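Local coordinates for uncharacterized protein (Enterococcus faecalis, PDB 3NAT) that is of unknown function, a DUF3013 family member that folds as an alpha-beta half sandwich, at residues I40-A45 against F65-D70. Numbering follows the deposited sequence.
Sequences IVRLYA and FIEFED
Arg42 sits between two glutamates of the neighbouring antiparallel strand. Its side chain runs alongside that of Glu69, the guanidinium and carboxylate planes 30° apart. The link is a salt bridge from Arg42 NE to Glu69 OE2 at 2.9 Å, although the hydrogen bond within it is bent and weak. With CG anti to the backbone N (chi1 178°) and an extended chain, Glu69 brings its carboxylate to this nitrogen. Glu67 crosses the arginine at a slant, its carboxylate turned 75° from the guanidinium. Glu67 OE2 lies 3.6 Å from Arg42 NE, well out of the guanidinium plane, so this long bridge rests on charge alone. Glu67 also lies beside Tyr44 and touches the ring at its edge, with Glu67 OE1 3.2 Å from Tyr44 CE1. Farther along, the Phe65 ring meets Tyr44 CB with its edge, Phe65 CE2 at 3.5 Å, while Ala45 O stands over one face.

Arg42, Tyr44, Glu67 and Glu69 share one face of the sheet; Val41, Leu43, Ala45, Ile66, Phe68 and Asp70 lie on the other. Ala45 CB packs on Ile66 CG1 at 3.8 Å, and both residues also touch Leu122 of helix 101-125. Val41–Asp70, Leu43–Phe68 and Ala45–Ile66 are hydrogen-bonded pairs; Arg42–Glu69 and Tyr44–Glu67, between them, are non-hydrogen-bonded. This antiparallel pair, with a salt-bridge network on one face, forms the middle of a four-stranded mixed sheet, helix-covered on the other face as in an alpha-beta half sandwich.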
ATOM      1  N   ILE A  40      11.633   5.702  11.273  1.00 83.01           N
ATOM      2  CA  ILE A  40      12.590   4.691  11.690  1.00 79.11           C
ATOM      3  C   ILE A  40      12.667   4.613  13.195  1.00 82.63           C
ATOM      4  O   ILE A  40      12.509   5.604  13.898  1.00 93.41           O
ATOM      5  CB  ILE A  40      14.000   4.970  11.188  1.00 83.24           C
ATOM      6  CG1 ILE A  40      13.973   5.751   9.870  1.00 83.32           C
ATOM      7  CG2 ILE A  40      14.792   3.662  11.111  1.00 82.84           C
ATOM      8  CD1 ILE A  40      13.272   5.058   8.763  1.00 85.70           C
ATOM      9  N   VAL A  41      12.971   3.425  13.678  1.00 84.13           N
ATOM     10  CA  VAL A  41      12.817   3.118  15.077  1.00 84.83           C
ATOM     11  C   VAL A  41      13.907   2.129  15.487  1.00 91.74           C
ATOM     12  O   VAL A  41      14.136   1.135  14.794  1.00 86.49           O
ATOM     13  CB  VAL A  41      11.414   2.528  15.285  1.00 80.88           C
ATOM     14  CG1 VAL A  41      11.450   1.325  16.186  1.00 87.84           C
ATOM     15  CG2 VAL A  41      10.470   3.587  15.809  1.00 82.40           C
ATOM     16  N   ARG A  42      14.598   2.413  16.588  1.00 87.68           N
ATOM     17  CA  ARG A  42      15.651   1.517  17.061  1.00 89.41           C
ATOM     18  C   ARG A  42      15.550   1.233  18.546  1.00 86.59           C
ATOM     19  O   ARG A  42      15.522   2.152  19.353  1.00100.98           O
ATOM     20  CB  ARG A  42      17.037   2.096  16.777  1.00 96.67           C
ATOM     21  CG  ARG A  42      17.435   2.105  15.325  1.00110.34           C
ATOM     22  CD  ARG A  42      17.829   3.498  14.905  1.00125.49           C
ATOM     23  NE  ARG A  42      18.973   3.490  14.003  1.00142.40           N
ATOM     24  CZ  ARG A  42      19.769   4.536  13.815  1.00162.42           C
ATOM     25  NH1 ARG A  42      20.794   4.453  12.976  1.00169.83           N
ATOM     26  NH2 ARG A  42      19.541   5.667  14.473  1.00168.27           N
ATOM     27  N   LEU A  43      15.513  -0.044  18.900  1.00 83.33           N
ATOM     28  CA  LEU A  43      15.657  -0.458  20.291  1.00 87.87           C
ATOM     29  C   LEU A  43      17.053  -1.022  20.548  1.00101.64           C
ATOM     30  O   LEU A  43      17.638  -1.681  19.690  1.00 99.34           O
ATOM     31  CB  LEU A  43      14.601  -1.500  20.661  1.00 82.09           C
ATOM     32  CG  LEU A  43      13.143  -1.057  20.524  1.00 85.69           C
ATOM     33  CD1 LEU A  43      12.182  -2.129  21.025  1.00 85.16           C
ATOM     34  CD2 LEU A  43      12.918   0.247  21.267  1.00 89.78           C
ATOM     35  N   TYR A  44      17.588  -0.755  21.732  1.00113.61           N
ATOM     36  CA  TYR A  44      18.860  -1.334  22.139  1.00106.54           C
ATOM     37  C   TYR A  44      18.689  -2.152  23.413  1.00102.43           C
ATOM     38  O   TYR A  44      17.779  -1.911  24.201  1.00101.00           O
ATOM     39  CB  TYR A  44      19.909  -0.244  22.347  1.00 98.60           C
ATOM     40  CG  TYR A  44      20.158   0.606  21.121  1.00102.92           C
ATOM     41  CD1 TYR A  44      20.973   0.157  20.091  1.00115.40           C
ATOM     42  CD2 TYR A  44      19.585   1.859  20.998  1.00100.75           C
ATOM     43  CE1 TYR A  44      21.204   0.940  18.966  1.00118.84           C
ATOM     44  CE2 TYR A  44      19.811   2.648  19.884  1.00108.98           C
ATOM     45  CZ  TYR A  44      20.620   2.185  18.870  1.00117.75           C
ATOM     46  OH  TYR A  44      20.839   2.972  17.760  1.00122.26           O
ATOM     47  N   ALA A  45      19.563  -3.132  23.597  1.00106.02           N
ATOM     48  CA  ALA A  45      19.560  -3.950  24.803  1.00108.33           C
ATOM     49  C   ALA A  45      20.926  -4.590  24.999  1.00118.51           C
ATOM     50  O   ALA A  45      21.643  -4.862  24.035  1.00116.49           O
ATOM     51  CB  ALA A  45      18.473  -5.009  24.736  1.00104.22           C
ATOM     52  N   PHE A  65      25.917  -5.575  22.919  1.00165.16           N
ATOM     53  CA  PHE A  65      24.844  -4.589  23.023  1.00157.13           C
ATOM     54  C   PHE A  65      24.028  -4.587  21.737  1.00141.60           C
ATOM     55  O   PHE A  65      24.360  -3.885  20.780  1.00143.77           O
ATOM     56  CB  PHE A  65      25.412  -3.196  23.288  1.00165.02           C
ATOM     57  CG  PHE A  65      24.531  -2.339  24.149  1.00171.39           C
ATOM     58  CD1 PHE A  65      24.749  -2.257  25.518  1.00176.60           C
ATOM     59  CD2 PHE A  65      23.483  -1.621  23.597  1.00169.92           C
ATOM     60  CE1 PHE A  65      23.940  -1.472  26.319  1.00175.49           C
ATOM     61  CE2 PHE A  65      22.670  -0.833  24.394  1.00171.09           C
ATOM     62  CZ  PHE A  65      22.899  -0.758  25.756  1.00172.75           C
ATOM     63  N   ILE A  66      22.961  -5.380  21.722  1.00123.95           N
ATOM     64  CA  ILE A  66      22.187  -5.600  20.507  1.00113.39           C
ATOM     65  C   ILE A  66      21.348  -4.392  20.111  1.00107.62           C
ATOM     66  O   ILE A  66      20.968  -3.573  20.944  1.00109.89           O
ATOM     67  CB  ILE A  66      21.259  -6.817  20.634  1.00110.53           C
ATOM     68  CG1 ILE A  66      20.149  -6.533  21.632  1.00116.59           C
ATOM     69  CG2 ILE A  66      22.029  -8.053  21.068  1.00107.53           C
ATOM     70  CD1 ILE A  66      19.300  -7.743  21.913  1.00124.79           C
ATOM     71  N   GLU A  67      21.070  -4.294  18.821  1.00101.74           N
ATOM     72  CA  GLU A  67      20.277  -3.208  18.280  1.00 99.60           C
ATOM     73  C   GLU A  67      19.196  -3.785  17.382  1.00103.11           C
ATOM     74  O   GLU A  67      19.451  -4.678  16.577  1.00115.06           O
ATOM     75  CB  GLU A  67      21.159  -2.256  17.480  1.00106.59           C
ATOM     76  CG  GLU A  67      20.444  -1.598  16.309  1.00121.00           C
ATOM     77  CD  GLU A  67      21.176  -0.369  15.805  1.00138.48           C
ATOM     78  OE1 GLU A  67      22.364  -0.209  16.160  1.00145.82           O
ATOM     79  OE2 GLU A  67      20.564   0.437  15.065  1.00140.59           O
ATOM     80  N   PHE A  68      17.979  -3.290  17.530  1.00 92.74           N
ATOM     81  CA  PHE A  68      16.902  -3.734  16.670  1.00 87.52           C
ATOM     82  C   PHE A  68      16.288  -2.535  15.975  1.00 85.72           C
ATOM     83  O   PHE A  68      15.878  -1.581  16.621  1.00 91.25           O
ATOM     84  CB  PHE A  68      15.845  -4.475  17.472  1.00 83.54           C
ATOM     85  CG  PHE A  68      14.702  -4.962  16.642  1.00 83.99           C
ATOM     86  CD1 PHE A  68      14.647  -6.273  16.230  1.00 85.93           C
ATOM     87  CD2 PHE A  68      13.692  -4.099  16.259  1.00 84.82           C
ATOM     88  CE1 PHE A  68      13.606  -6.727  15.464  1.00 93.12           C
ATOM     89  CE2 PHE A  68      12.646  -4.545  15.494  1.00 87.46           C
ATOM     90  CZ  PHE A  68      12.599  -5.865  15.097  1.00 92.67           C
ATOM     91  N   GLU A  69      16.231  -2.582  14.652  1.00 80.84           N
ATOM     92  CA  GLU A  69      15.690  -1.463  13.906  1.00 77.98           C
ATOM     93  C   GLU A  69      14.477  -1.883  13.093  1.00 83.32           C
ATOM     94  O   GLU A  69      14.400  -3.009  12.615  1.00 94.47           O
ATOM     95  CB  GLU A  69      16.750  -0.862  12.998  1.00 77.45           C
ATOM     96  CG  GLU A  69      16.235   0.284  12.158  1.00 98.15           C
ATOM     97  CD  GLU A  69      17.316   0.923  11.320  1.00119.50           C
ATOM     98  OE1 GLU A  69      17.507   0.477  10.166  1.00128.46           O
ATOM     99  OE2 GLU A  69      17.974   1.867  11.815  1.00126.30           O
ATOM    100  N   ASP A  70      13.522  -0.971  12.957  1.00 78.86           N
ATOM    101  CA  ASP A  70      12.351  -1.205  12.122  1.00 76.06           C
ATOM    102  C   ASP A  70      11.831   0.114  11.554  1.00 74.22           C
ATOM    103  O   ASP A  70      12.347   1.184  11.875  1.00 80.31           O
ATOM    104  CB  ASP A  70      11.255  -1.929  12.907  1.00 77.56           C
ATOM    105  CG  ASP A  70      10.419  -2.846  12.033  1.00 94.10           C
ATOM    106  OD1 ASP A  70      10.306  -2.582  10.815  1.00105.98           O
ATOM    107  OD2 ASP A  70       9.878  -3.838  12.567  1.00 97.98           O
TER